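Local coordinates for protein pectate lyase/Amb allergen (Acidovorax citrulli, PDB 4HWV) that probably cleaves pectate by calcium-dependent elimination, as a secreted right-handed beta-helix enzyme of polysaccharide lyase family 1, at residues N49-I54 / G93-Y98; Q55-N60 / K79-R84; D175-H180 / T201-F206. All blocks are in the same frame, centred on the assembly; numbering follows the deposited sequence.

Contact 1: N49-I54 / G93-Y98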
ATOM      1  N   ASN A  49       9.885 -19.072   4.791  1.00  4.00           N
ATOM      2  CA  ASN A  49      10.800 -17.934   4.866  1.00  4.01           C
ATOM      3  C   ASN A  49      11.868 -18.067   3.797  1.00  3.46           C
ATOM      4  O   ASN A  49      11.953 -19.103   3.096  1.00  3.96           O
ATOM      5  CB  ASN A  49      11.409 -17.798   6.282  1.00  4.70           C
ATOM      6  CG  ASN A  49      12.309 -18.969   6.650  1.00  5.06           C
ATOM      7  OD1 ASN A  49      13.279 -19.244   5.955  1.00  4.70           O
ATOM      8  ND2 ASN A  49      12.009 -19.638   7.773  1.00  5.78           N
ATOM      9  N   ARG A  50      12.678 -17.024   3.651  1.00  3.62           N
ATOM     10  CA  ARG A  50      13.647 -16.953   2.577  1.00  3.86           C
ATOM     11  C   ARG A  50      14.693 -18.070   2.653  1.00  3.36           C
ATOM     12  O   ARG A  50      15.091 -18.637   1.626  1.00  3.96           O
ATOM     13  CB  ARG A  50      14.324 -15.586   2.605  1.00  3.97           C
ATOM     14  CG  ARG A  50      15.384 -15.367   1.506  1.00  3.80           C
ATOM     15  CD  ARG A  50      15.988 -13.946   1.555  1.00  4.18           C
ATOM     16  NE  ARG A  50      16.986 -13.760   0.508  1.00  3.75           N
ATOM     17  CZ  ARG A  50      18.244 -14.201   0.598  1.00  3.56           C
ATOM     18  NH1 ARG A  50      18.656 -14.841   1.701  1.00  4.81           N
ATOM     19  NH2 ARG A  50      19.084 -14.019  -0.425  1.00  4.58           N
ATOM     20  N   ASN A  51      15.154 -18.380   3.866  1.00  3.70           N
ATOM     21  CA  ASN A  51      16.145 -19.442   4.023  1.00  4.32           C
ATOM     22  C   ASN A  51      15.598 -20.799   3.584  1.00  4.03           C
ATOM     23  O   ASN A  51      16.261 -21.542   2.847  1.00  4.50           O
ATOM     24  CB  ASN A  51      16.650 -19.541   5.469  1.00  5.05           C
ATOM     25  CG  ASN A  51      17.563 -18.386   5.863  1.00  4.78           C
ATOM     26  OD1 ASN A  51      18.118 -17.700   5.022  1.00  4.92           O
ATOM     27  ND2 ASN A  51      17.768 -18.212   7.160  1.00  5.67           N
ATOM     28  N   GLU A  52      14.382 -21.123   4.023  1.00  4.01           N
ATOM     29  CA  GLU A  52      13.766 -22.398   3.648  1.00  3.46           C
ATOM     30  C   GLU A  52      13.516 -22.494   2.155  1.00  3.72           C
ATOM     31  O   GLU A  52      13.734 -23.537   1.539  1.00  4.44           O
ATOM     32  CB  GLU A  52      12.461 -22.600   4.399  1.00  4.36           C
ATOM     33  CG  GLU A  52      12.653 -22.776   5.922  1.00  5.41           C
ATOM     34  CD  GLU A  52      11.344 -22.921   6.671  1.00  7.17           C
ATOM     35  OE1 GLU A  52      10.274 -22.820   6.050  1.00  7.08           O
ATOM     36  OE2 GLU A  52      11.378 -23.158   7.897  1.00  8.44           O
ATOM     37  N   LEU A  53      13.065 -21.389   1.562  1.00  3.99           N
ATOM     38  CA  LEU A  53      12.840 -21.360   0.115  1.00  3.72           C
ATOM     39  C   LEU A  53      14.152 -21.647  -0.639  1.00  4.23           C
ATOM     40  O   LEU A  53      14.193 -22.478  -1.555  1.00  4.73           O
ATOM     41  CB  LEU A  53      12.279 -19.993  -0.288  1.00  4.06           C
ATOM     42  CG  LEU A  53      12.173 -19.774  -1.797  1.00  4.83           C
ATOM     43  CD1 LEU A  53      11.228 -20.750  -2.489  1.00  5.30           C
ATOM     44  CD2 LEU A  53      11.696 -18.347  -2.047  1.00  5.73           C
ATOM     45  N   ILE A  54      15.223 -20.956  -0.256  1.00  4.09           N
ATOM     46  CA  ILE A  54      16.523 -21.182  -0.887  1.00  4.18           C
ATOM     47  C   ILE A  54      17.003 -22.627  -0.699  1.00  3.72           C
ATOM     48  O   ILE A  54      17.460 -23.255  -1.651  1.00  4.13           O
ATOM     49  CB  ILE A  54      17.563 -20.163  -0.386  1.00  4.92           C
ATOM     50  CG1 ILE A  54      17.209 -18.776  -0.918  1.00  5.73           C
ATOM     51  CG2 ILE A  54      18.991 -20.573  -0.799  1.00  4.91           C
ATOM     52  CD1 ILE A  54      17.905 -17.641  -0.173  1.00  6.91           C
ATOM     53  N   GLY A  93      20.447 -13.255   6.390  1.00  4.88           N
ATOM     54  CA  GLY A  93      20.556 -14.664   6.716  1.00  4.91           C
ATOM     55  C   GLY A  93      19.924 -15.055   8.040  1.00  4.40           C
ATOM     56  O   GLY A  93      19.788 -16.248   8.328  1.00  4.94           O
ATOM     57  N   GLN A  94      19.566 -14.057   8.852  1.00  4.78           N
ATOM     58  CA  GLN A  94      18.891 -14.261  10.135  1.00  4.81           C
ATOM     59  C   GLN A  94      17.409 -13.894  10.007  1.00  5.06           C
ATOM     60  O   GLN A  94      16.697 -13.851  11.002  1.00  6.38           O
ATOM     61  CB  GLN A  94      19.538 -13.412  11.237  1.00  6.13           C
ATOM     62  CG  GLN A  94      20.999 -13.775  11.532  1.00  6.74           C
ATOM     63  CD  GLN A  94      21.964 -13.515  10.363  1.00  6.97           C
ATOM     64  OE1 GLN A  94      22.549 -14.453   9.806  1.00  7.48           O
ATOM     65  NE2 GLN A  94      22.116 -12.245   9.970  1.00  7.31           N
ATOM     66  N   LEU A  95      16.956 -13.627   8.777  1.00  5.16           N
ATOM     67  CA  LEU A  95      15.574 -13.221   8.486  1.00  4.77           C
ATOM     68  C   LEU A  95      15.255 -11.833   9.029  1.00  5.15           C
ATOM     69  O   LEU A  95      14.094 -11.474   9.152  1.00  6.32           O
ATOM     70  CB  LEU A  95      14.543 -14.267   8.962  1.00  5.55           C
ATOM     71  CG  LEU A  95      14.813 -15.696   8.483  1.00  5.39           C
ATOM     72  CD1 LEU A  95      13.720 -16.638   9.023  1.00  6.31           C
ATOM     73  CD2 LEU A  95      14.941 -15.760   6.962  1.00  5.14           C
ATOM     74  N   ARG A  96      16.279 -11.034   9.320  1.00  5.26           N
ATOM     75  CA  ARG A  96      16.030  -9.655   9.729  1.00  5.42           C
ATOM     76  C   ARG A  96      15.756  -8.796   8.501  1.00  5.65           C
ATOM     77  O   ARG A  96      16.565  -8.782   7.568  1.00  6.23           O
ATOM     78  CB  ARG A  96      17.234  -9.079  10.469  1.00  7.36           C
ATOM     79  CG  ARG A  96      16.992  -7.623  10.860  1.00  9.55           C
ATOM     80  CD  ARG A  96      18.144  -7.044  11.656  1.00 11.37           C
ATOM     81  NE  ARG A  96      19.378  -7.002  10.880  1.00 12.49           N
ATOM     82  CZ  ARG A  96      20.564  -6.681  11.390  1.00 14.00           C
ATOM     83  NH1 ARG A  96      20.661  -6.363  12.668  1.00 14.47           N
ATOM     84  NH2 ARG A  96      21.648  -6.697  10.628  1.00 14.18           N
ATOM     85  N   PRO A  97      14.615  -8.083   8.484  1.00  5.64           N
ATOM     86  CA  PRO A  97      14.324  -7.181   7.353  1.00  6.26           C
ATOM     87  C   PRO A  97      15.443  -6.175   7.117  1.00  6.22           C
ATOM     88  O   PRO A  97      15.928  -5.502   8.039  1.00  7.70           O
ATOM     89  CB  PRO A  97      13.032  -6.471   7.792  1.00  7.40           C
ATOM     90  CG  PRO A  97      12.375  -7.485   8.704  1.00  7.49           C
ATOM     91  CD  PRO A  97      13.527  -8.101   9.482  1.00  6.63           C
ATOM     92  N   TYR A  98      15.860  -6.070   5.860  1.00  5.64           N
ATOM     93  CA  TYR A  98      16.847  -5.066   5.478  1.00  5.49           C
ATOM     94  C   TYR A  98      16.254  -3.663   5.528  1.00  5.97           C
ATOM     95  O   TYR A  98      15.029  -3.483   5.488  1.00  6.92           O
ATOM     96  CB  TYR A  98      17.358  -5.353   4.070  1.00  5.56           C
ATOM     97  CG  TYR A  98      18.680  -6.069   4.057  1.00  4.68           C
ATOM     98  CD1 TYR A  98      19.868  -5.366   4.270  1.00  5.57           C
ATOM     99  CD2 TYR A  98      18.760  -7.437   3.828  1.00  3.88           C
ATOM    100  CE1 TYR A  98      21.094  -6.003   4.248  1.00  6.22           C
ATOM    101  CE2 TYR A  98      20.000  -8.090   3.810  1.00  4.92           C
ATOM    102  CZ  TYR A  98      21.157  -7.363   4.021  1.00  5.56           C
ATOM    103  OH  TYR A  98      22.387  -7.988   3.968  1.00  6.14           O
TER
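The side-chain amide nitrogen of N51 reaches the backbone oxygen of G93, ND2 to O 3.0 Å, through a hydrogen bond that is nearly straight at the proton (171°). G93 O lies in the plane of the N51 amide, whereas ND2 stands above the carbonyl plane of G93, about 50° out of it, so the acceptor is met from over its flat side. On the same helical turn the side chain of N49 is folded between its backbone N and carbonyl carbon (chi1 66°), which turns OD1 back to E52 N at 2.9 Å. This is an N-cap: it satisfies a first-turn NH of helix 50-57, which lies at the N-terminal end of the right-handed parallel beta-helix, consistent with the helix that caps that end in pectate lyases. The loop carrying G93 and L95 follows strand 86-88 and here runs past the start of that helix. L95 fits its isobutyl fork between the two asparagines. CD1 rests on the amide of N49, 3.6 Å from N49 CG, with the two side chains crossing at about a right angle. The other branch approaches the N51 amide, L95 CD2 to N51 ND2 3.7 Å, and lies near R50 CB at 4.4 Å. The extended R50 chain runs on from there, its NH2 hydrogen-bonded to V158 O and G68 O. Farther along the loop, R96 NH1 forms a salt bridge with D266 of the second subunit.

Contact 2: Q55-N60 / K79-R84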
ATOM      1  N   GLN A  55      16.894 -23.180   0.513  1.00  3.89           N
ATOM      2  CA  GLN A  55      17.343 -24.557   0.690  1.00  4.72           C
ATOM      3  C   GLN A  55      16.542 -25.526  -0.188  1.00  4.78           C
ATOM      4  O   GLN A  55      17.088 -26.493  -0.724  1.00  5.55           O
ATOM      5  CB  GLN A  55      17.284 -25.005   2.155  1.00  5.48           C
ATOM      6  CG  GLN A  55      18.278 -24.303   3.079  1.00  6.00           C
ATOM      7  CD  GLN A  55      19.745 -24.455   2.681  1.00  5.63           C
ATOM      8  OE1 GLN A  55      20.110 -25.234   1.790  1.00  5.83           O
ATOM      9  NE2 GLN A  55      20.598 -23.682   3.344  1.00  5.98           N
ATOM     10  N   ALA A  56      15.248 -25.285  -0.351  1.00  4.42           N
ATOM     11  CA  ALA A  56      14.447 -26.150  -1.215  1.00  4.82           C
ATOM     12  C   ALA A  56      14.933 -26.057  -2.665  1.00  4.69           C
ATOM     13  O   ALA A  56      15.113 -27.069  -3.360  1.00  5.55           O
ATOM     14  CB  ALA A  56      12.971 -25.802  -1.097  1.00  5.60           C
ATOM     15  N   LEU A  57      15.181 -24.835  -3.121  1.00  4.38           N
ATOM     16  CA  LEU A  57      15.653 -24.634  -4.492  1.00  4.61           C
ATOM     17  C   LEU A  57      17.038 -25.232  -4.723  1.00  4.52           C
ATOM     18  O   LEU A  57      17.374 -25.625  -5.847  1.00  5.54           O
ATOM     19  CB  LEU A  57      15.671 -23.135  -4.820  1.00  4.95           C
ATOM     20  CG  LEU A  57      14.298 -22.458  -4.887  1.00  4.78           C
ATOM     21  CD1 LEU A  57      14.449 -20.957  -4.879  1.00  5.56           C
ATOM     22  CD2 LEU A  57      13.500 -22.889  -6.114  1.00  5.49           C
ATOM     23  N   TYR A  58      17.834 -25.288  -3.654  1.00  4.86           N
ATOM     24  CA  TYR A  58      19.222 -25.738  -3.734  1.00  4.98           C
ATOM     25  C   TYR A  58      19.402 -27.166  -3.199  1.00  5.03           C
ATOM     26  O   TYR A  58      20.525 -27.640  -3.039  1.00  5.91           O
ATOM     27  CB  TYR A  58      20.140 -24.767  -2.968  1.00  4.77           C
ATOM     28  CG  TYR A  58      20.460 -23.483  -3.719  1.00  5.16           C
ATOM     29  CD1 TYR A  58      19.463 -22.554  -4.022  1.00  5.13           C
ATOM     30  CD2 TYR A  58      21.764 -23.197  -4.118  1.00  6.57           C
ATOM     31  CE1 TYR A  58      19.751 -21.389  -4.712  1.00  6.16           C
ATOM     32  CE2 TYR A  58      22.066 -22.017  -4.796  1.00  6.74           C
ATOM     33  CZ  TYR A  58      21.047 -21.121  -5.094  1.00  6.39           C
ATOM     34  OH  TYR A  58      21.298 -19.950  -5.768  1.00  7.76           O
ATOM     35  N   GLY A  59      18.304 -27.870  -2.932  1.00  5.22           N
ATOM     36  CA  GLY A  59      18.404 -29.233  -2.431  1.00  5.90           C
ATOM     37  C   GLY A  59      19.273 -29.339  -1.194  1.00  6.07           C
ATOM     38  O   GLY A  59      20.071 -30.274  -1.044  1.00  7.11           O
ATOM     39  N   ASN A  60      19.132 -28.352  -0.316  1.00  5.82           N
ATOM     40  CA  ASN A  60      19.835 -28.313   0.959  1.00  6.43           C
ATOM     41  C   ASN A  60      21.352 -28.188   0.823  1.00  6.27           C
ATOM     42  O   ASN A  60      22.088 -28.517   1.749  1.00  7.40           O
ATOM     43  CB  ASN A  60      19.429 -29.508   1.843  1.00  8.17           C
ATOM     44  CG  ASN A  60      18.061 -29.323   2.403  1.00  9.60           C
ATOM     45  OD1 ASN A  60      17.844 -28.411   3.188  1.00  9.80           O
ATOM     46  ND2 ASN A  60      17.113 -30.165   1.991  1.00 10.56           N
ATOM     47  N   LYS A  79      11.202 -30.947  -8.274  1.00  4.58           N
ATOM     48  CA  LYS A  79      10.893 -30.556  -6.905  1.00  4.66           C
ATOM     49  C   LYS A  79       9.572 -29.810  -6.863  1.00  3.51           C
ATOM     50  O   LYS A  79       9.200 -29.079  -7.791  1.00  4.21           O
ATOM     51  CB  LYS A  79      12.009 -29.683  -6.308  1.00  5.36           C
ATOM     52  CG  LYS A  79      12.090 -28.285  -6.940  1.00  5.22           C
ATOM     53  CD  LYS A  79      13.395 -27.554  -6.668  1.00  5.31           C
ATOM     54  CE  LYS A  79      14.575 -28.166  -7.409  1.00  4.89           C
ATOM     55  NZ  LYS A  79      14.344 -28.228  -8.903  1.00  5.25           N
ATOM     56  N   VAL A  80       8.873 -29.978  -5.746  1.00  3.65           N
ATOM     57  CA  VAL A  80       7.630 -29.281  -5.482  1.00  4.24           C
ATOM     58  C   VAL A  80       7.808 -28.515  -4.194  1.00  4.40           C
ATOM     59  O   VAL A  80       8.107 -29.091  -3.144  1.00  4.91           O
ATOM     60  CB  VAL A  80       6.450 -30.266  -5.379  1.00  5.34           C
ATOM     61  CG1 VAL A  80       5.194 -29.552  -4.895  1.00  7.52           C
ATOM     62  CG2 VAL A  80       6.227 -30.934  -6.736  1.00  6.22           C
ATOM     63  N   ILE A  81       7.648 -27.193  -4.289  1.00  4.03           N
ATOM     64  CA  ILE A  81       7.892 -26.299  -3.166  1.00  4.12           C
ATOM     65  C   ILE A  81       6.589 -25.545  -2.901  1.00  3.85           C
ATOM     66  O   ILE A  81       6.139 -24.739  -3.727  1.00  4.42           O
ATOM     67  CB  ILE A  81       9.042 -25.308  -3.479  1.00  4.13           C
ATOM     68  CG1 ILE A  81      10.339 -26.072  -3.781  1.00  5.13           C
ATOM     69  CG2 ILE A  81       9.225 -24.339  -2.324  1.00  4.67           C
ATOM     70  CD1 ILE A  81      11.422 -25.214  -4.405  1.00  5.81           C
ATOM     71  N   ARG A  82       5.983 -25.823  -1.748  1.00  3.71           N
ATOM     72  CA  ARG A  82       4.725 -25.191  -1.377  1.00  4.14           C
ATOM     73  C   ARG A  82       5.002 -24.017  -0.455  1.00  4.01           C
ATOM     74  O   ARG A  82       5.814 -24.124   0.464  1.00  4.86           O
ATOM     75  CB  ARG A  82       3.773 -26.199  -0.733  1.00  5.59           C
ATOM     76  CG  ARG A  82       3.430 -27.330  -1.687  1.00  6.67           C
ATOM     77  CD  ARG A  82       2.250 -28.177  -1.243  1.00  7.96           C
ATOM     78  NE  ARG A  82       2.076 -29.293  -2.169  1.00  8.04           N
ATOM     79  CZ  ARG A  82       1.309 -29.266  -3.258  1.00  7.52           C
ATOM     80  NH1 ARG A  82       0.609 -28.183  -3.594  1.00  7.02           N
ATOM     81  NH2 ARG A  82       1.260 -30.346  -4.025  1.00  7.74           N
ATOM     82  N   ILE A  83       4.351 -22.886  -0.731  1.00  4.41           N
ATOM     83  CA  ILE A  83       4.585 -21.666   0.034  1.00  4.29           C
ATOM     84  C   ILE A  83       3.523 -21.536   1.126  1.00  4.50           C
ATOM     85  O   ILE A  83       2.330 -21.411   0.833  1.00  4.73           O
ATOM     86  CB  ILE A  83       4.509 -20.409  -0.866  1.00  4.88           C
ATOM     87  CG1 ILE A  83       5.378 -20.584  -2.124  1.00  6.20           C
ATOM     88  CG2 ILE A  83       4.817 -19.137  -0.041  1.00  5.58           C
ATOM     89  CD1 ILE A  83       6.840 -20.834  -1.848  1.00  7.37           C
ATOM     90  N   ARG A  84       3.963 -21.594   2.381  1.00  5.20           N
ATOM     91  CA  ARG A  84       3.081 -21.422   3.528  1.00  5.75           C
ATOM     92  C   ARG A  84       3.183 -20.005   4.052  1.00  6.16           C
ATOM     93  O   ARG A  84       4.202 -19.619   4.621  1.00  6.65           O
ATOM     94  CB  ARG A  84       3.399 -22.414   4.657  1.00  6.91           C
ATOM     95  CG  ARG A  84       2.361 -22.364   5.777  1.00  8.29           C
ATOM     96  CD  ARG A  84       2.660 -23.236   6.998  1.00 10.21           C
ATOM     97  NE  ARG A  84       2.762 -24.665   6.731  1.00 11.81           N
ATOM     98  CZ  ARG A  84       1.725 -25.459   6.488  1.00 13.20           C
ATOM     99  NH1 ARG A  84       0.497 -24.955   6.414  1.00 13.94           N
ATOM    100  NH2 ARG A  84       1.917 -26.755   6.295  1.00 13.79           N
TER
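I81 CG1 lies anti to the carbonyl carbon (chi1 -60°) and the chain runs on extended, putting CD1 toward the helix; in L57 the same first rotamer (chi1 -67°) brings CD2 round to it, although the side chain leaves its backbone pointing away. L57 CD2 meets the I81 CD1 methyl end-on at 3.6 Å, the side chains crossing at about a right angle, whereas A56 CB lies alongside the arm, 3.7 Å from I81 CD1 and almost as near CG1. Thus the last turn of helix 50-57 is packed against strand 79-83, which runs between strands 44-47 and 167-171 in the parallel beta-helix; V47 and L169 also touch I81. K79, two residues before I81 and on the same side of the strand, takes a bent course. Its methylene chain runs past the carbonyl end of the helix, with CD 3.8 Å from A56 O and CE 4.1 Å from L57 O, while NZ is held beyond it by the backbone oxygens of A77 and D75 and by T167 OG1. A Schellman motif ends the helix, with G59 at positive phi as its C-prime residue: N60 N bonds Q55 O at 2.8 Å, and G59 N makes a weak bond to A56 O.

Contact 3: D175-H180 / T201-F206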
ATOM      1  N   ASP A 175      -3.549 -17.335   1.053  1.00  6.33           N
ATOM      2  CA  ASP A 175      -2.691 -16.275   1.573  1.00  7.78           C
ATOM      3  C   ASP A 175      -1.198 -16.532   1.387  1.00  6.64           C
ATOM      4  O   ASP A 175      -0.376 -15.993   2.131  1.00  8.14           O
ATOM      5  CB  ASP A 175      -3.027 -15.995   3.038  1.00  9.38           C
ATOM      6  CG  ASP A 175      -2.748 -17.173   3.940  1.00 11.78           C
ATOM      7  OD1 ASP A 175      -2.491 -18.288   3.449  1.00 11.67           O
ATOM      8  OD2 ASP A 175      -2.808 -16.974   5.165  1.00 15.95           O
ATOM      9  N   ALA A 176      -0.833 -17.332   0.392  1.00  5.05           N
ATOM     10  CA  ALA A 176       0.586 -17.531   0.107  1.00  4.79           C
ATOM     11  C   ALA A 176       1.134 -16.279  -0.567  1.00  4.08           C
ATOM     12  O   ALA A 176       0.556 -15.804  -1.553  1.00  4.66           O
ATOM     13  CB  ALA A 176       0.775 -18.726  -0.795  1.00  5.32           C
ATOM     14  N   LYS A 177       2.236 -15.743  -0.047  1.00  4.06           N
ATOM     15  CA  LYS A 177       2.807 -14.520  -0.609  1.00  4.11           C
ATOM     16  C   LYS A 177       4.319 -14.593  -0.708  1.00  3.82           C
ATOM     17  O   LYS A 177       4.985 -15.186   0.156  1.00  4.38           O
ATOM     18  CB  LYS A 177       2.467 -13.300   0.247  1.00  5.67           C
ATOM     19  CG  LYS A 177       0.986 -13.019   0.437  1.00  7.43           C
ATOM     20  CD  LYS A 177       0.771 -11.613   1.022  1.00  9.93           C
ATOM     21  CE  LYS A 177      -0.668 -11.174   0.948  1.00 12.63           C
ATOM     22  NZ  LYS A 177      -0.730  -9.706   1.238  1.00 14.41           N
ATOM     23  N   ILE A 178       4.867 -13.963  -1.748  1.00  3.54           N
ATOM     24  CA  ILE A 178       6.314 -13.734  -1.831  1.00  3.85           C
ATOM     25  C   ILE A 178       6.494 -12.240  -2.074  1.00  3.67           C
ATOM     26  O   ILE A 178       5.942 -11.688  -3.042  1.00  4.88           O
ATOM     27  CB  ILE A 178       6.939 -14.566  -2.963  1.00  4.06           C
ATOM     28  CG1 ILE A 178       6.779 -16.063  -2.651  1.00  4.37           C
ATOM     29  CG2 ILE A 178       8.414 -14.191  -3.135  1.00  5.29           C
ATOM     30  CD1 ILE A 178       7.337 -16.984  -3.728  1.00  6.01           C
ATOM     31  N   LEU A 179       7.205 -11.583  -1.163  1.00  3.37           N
ATOM     32  CA  LEU A 179       7.347 -10.122  -1.194  1.00  3.63           C
ATOM     33  C   LEU A 179       8.768  -9.669  -1.441  1.00  3.41           C
ATOM     34  O   LEU A 179       9.715 -10.288  -0.985  1.00  3.90           O
ATOM     35  CB  LEU A 179       6.966  -9.509   0.153  1.00  4.56           C
ATOM     36  CG  LEU A 179       5.714  -9.998   0.872  1.00  5.53           C
ATOM     37  CD1 LEU A 179       5.621  -9.306   2.228  1.00  6.66           C
ATOM     38  CD2 LEU A 179       4.460  -9.740   0.050  1.00  6.59           C
ATOM     39  N   HIS A 180       8.897  -8.540  -2.129  1.00  2.79           N
ATOM     40  CA  HIS A 180      10.111  -7.734  -2.075  1.00  2.77           C
ATOM     41  C   HIS A 180      11.319  -8.326  -2.789  1.00  3.05           C
ATOM     42  O   HIS A 180      12.461  -7.951  -2.494  1.00  4.72           O
ATOM     43  CB  HIS A 180      10.475  -7.411  -0.616  1.00  3.11           C
ATOM     44  CG  HIS A 180       9.359  -6.775   0.149  1.00  3.54           C
ATOM     45  ND1 HIS A 180       9.136  -7.024   1.486  1.00  4.11           N
ATOM     46  CD2 HIS A 180       8.378  -5.930  -0.250  1.00  3.55           C
ATOM     47  CE1 HIS A 180       8.071  -6.347   1.886  1.00  4.74           C
ATOM     48  NE2 HIS A 180       7.592  -5.671   0.851  1.00  4.59           N
ATOM     49  N   THR A 201       0.611 -14.863  -4.263  1.00  3.37           N
ATOM     50  CA  THR A 201       0.504 -13.410  -4.412  1.00  3.55           C
ATOM     51  C   THR A 201       1.897 -12.796  -4.280  1.00  3.74           C
ATOM     52  O   THR A 201       2.520 -12.892  -3.223  1.00  4.53           O
ATOM     53  CB  THR A 201      -0.464 -12.835  -3.370  1.00  4.20           C
ATOM     54  OG1 THR A 201      -1.767 -13.317  -3.678  1.00  4.96           O
ATOM     55  CG2 THR A 201      -0.505 -11.310  -3.412  1.00  4.63           C
ATOM     56  N   PHE A 202       2.374 -12.189  -5.372  1.00  3.70           N
ATOM     57  CA  PHE A 202       3.686 -11.571  -5.449  1.00  3.68           C
ATOM     58  C   PHE A 202       3.494 -10.066  -5.277  1.00  3.62           C
ATOM     59  O   PHE A 202       2.656  -9.480  -5.965  1.00  4.74           O
ATOM     60  CB  PHE A 202       4.294 -11.825  -6.830  1.00  3.75           C
ATOM     61  CG  PHE A 202       4.736 -13.237  -7.075  1.00  3.40           C
ATOM     62  CD1 PHE A 202       6.037 -13.612  -6.744  1.00  3.75           C
ATOM     63  CD2 PHE A 202       3.882 -14.181  -7.643  1.00  3.87           C
ATOM     64  CE1 PHE A 202       6.480 -14.896  -6.969  1.00  4.37           C
ATOM     65  CE2 PHE A 202       4.334 -15.485  -7.879  1.00  3.63           C
ATOM     66  CZ  PHE A 202       5.622 -15.839  -7.550  1.00  4.16           C
ATOM     67  N   GLU A 203       4.262  -9.435  -4.390  1.00  3.46           N
ATOM     68  CA  GLU A 203       4.136  -7.979  -4.206  1.00  3.80           C
ATOM     69  C   GLU A 203       5.468  -7.269  -4.150  1.00  3.63           C
ATOM     70  O   GLU A 203       6.375  -7.691  -3.426  1.00  4.14           O
ATOM     71  CB  GLU A 203       3.441  -7.629  -2.881  1.00  4.62           C
ATOM     72  CG  GLU A 203       2.003  -8.148  -2.770  1.00  5.82           C
ATOM     73  CD  GLU A 203       1.347  -7.862  -1.440  1.00  7.21           C
ATOM     74  OE1 GLU A 203       1.846  -7.017  -0.674  1.00  7.66           O
ATOM     75  OE2 GLU A 203       0.298  -8.489  -1.175  1.00 10.30           O
ATOM     76  N   ASP A 204       5.558  -6.171  -4.902  1.00  3.68           N
ATOM     77  CA  ASP A 204       6.442  -5.051  -4.574  1.00  3.26           C
ATOM     78  C   ASP A 204       7.921  -5.419  -4.610  1.00  2.26           C
ATOM     79  O   ASP A 204       8.603  -5.441  -3.574  1.00  3.31           O
ATOM     80  CB  ASP A 204       6.038  -4.464  -3.212  1.00  3.87           C
ATOM     81  CG  ASP A 204       6.732  -3.152  -2.897  1.00  4.35           C
ATOM     82  OD1 ASP A 204       7.262  -2.494  -3.814  1.00  4.64           O
ATOM     83  OD2 ASP A 204       6.749  -2.786  -1.715  1.00  4.54           O
ATOM     84  N   ALA A 205       8.416  -5.712  -5.814  1.00  2.50           N
ATOM     85  CA  ALA A 205       9.848  -5.916  -6.020  1.00  3.31           C
ATOM     86  C   ALA A 205      10.492  -4.535  -6.050  1.00  4.00           C
ATOM     87  O   ALA A 205      10.557  -3.888  -7.094  1.00  5.32           O
ATOM     88  CB  ALA A 205      10.098  -6.679  -7.316  1.00  4.38           C
ATOM     89  N   PHE A 206      10.925  -4.085  -4.880  1.00  3.53           N
ATOM     90  CA  PHE A 206      11.282  -2.683  -4.641  1.00  3.14           C
ATOM     91  C   PHE A 206      12.796  -2.530  -4.598  1.00  3.13           C
ATOM     92  O   PHE A 206      13.502  -3.247  -3.877  1.00  4.80           O
ATOM     93  CB  PHE A 206      10.687  -2.275  -3.291  1.00  3.31           C
ATOM     94  CG  PHE A 206      10.716  -0.794  -3.008  1.00  3.15           C
ATOM     95  CD1 PHE A 206       9.602   0.001  -3.277  1.00  3.99           C
ATOM     96  CD2 PHE A 206      11.852  -0.203  -2.439  1.00  3.61           C
ATOM     97  CE1 PHE A 206       9.605   1.363  -2.987  1.00  3.89           C
ATOM     98  CE2 PHE A 206      11.870   1.166  -2.138  1.00  3.90           C
ATOM     99  CZ  PHE A 206      10.743   1.954  -2.417  1.00  4.10           C
TER
HETATM  100  O   HOH W   1      -2.106 -15.435  -1.984  1.00  5.84           O
HETATM  101  O   HOH W   2       1.992  -7.735   2.165  1.00 17.34           O
HETATM  102  O   HOH W   3       5.557  -3.962   0.375  1.00  5.38           O
HETATM  103  O   HOH W   4      12.544  -5.242  -2.247  1.00  8.81           O
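I178 lies alongside F202, both side chains pointing the same way, with I178 CD1 3.9 Å from F202 CE1. They belong to adjacent parallel strands, 177-179 and 201-203, on successive coils of the right-handed parallel beta-helix, and the F202 ring stacks in turn on F244 of the next coil. The axes of these short strands approach to 4.7 Å, and regular backbone hydrogen bonds bind them, among them T201 N to A176 O and E203 N to I178 O. On the other face K177, T201, L179 and E203 project together. Fully extended beyond CG, K177 crosses E203 obliquely and sets NZ 2.9 Å from OE2, a salt bridge in which NZ meets OE2 on its syn side, 28° out of the carboxylate plane; a water hydrogen-bonds E203 OE1 and makes a weak bond to K177 NZ. L179 packs its CD2 against E203 CB at 3.8 Å. Past the strands the pairing continues, H180 N bonding E203 O at 3.0 Å. The chain then passes toward the calcium site: the side chain of A205 lies about 6 Å from that of the calcium ligand D227. D204 is held by R249 and H277, and H180 ND1 by D88. The H180 ring stands almost upright to the D204 carboxylate, 81° between planes, and one water joins them, 2.7 Å from both H180 NE2 and D204 OD2.

How the contacts relate
Contacts 1 and 2 hold opposite ends of one element, helix 50-57. Its start meets a loop at the surface through amides and a leucine fork, while its end is buried on strand 79-83 through methyl packing and lysine methylenes. L53 of contact 1 packs on I81 of contact 2, so the two contacts touch directly. Contact 3 is also largely buried but lies nearer the centre of the chain, and it pairs strand with strand, so backbone hydrogen bonds dominate, supplemented by a salt bridge and waters. It meets contact 2 where I83 packs on A176 and K177, whereas contact 1 stays about 5 Å away at its nearest atoms. Of the three, contact 3 alone approaches the calcium site.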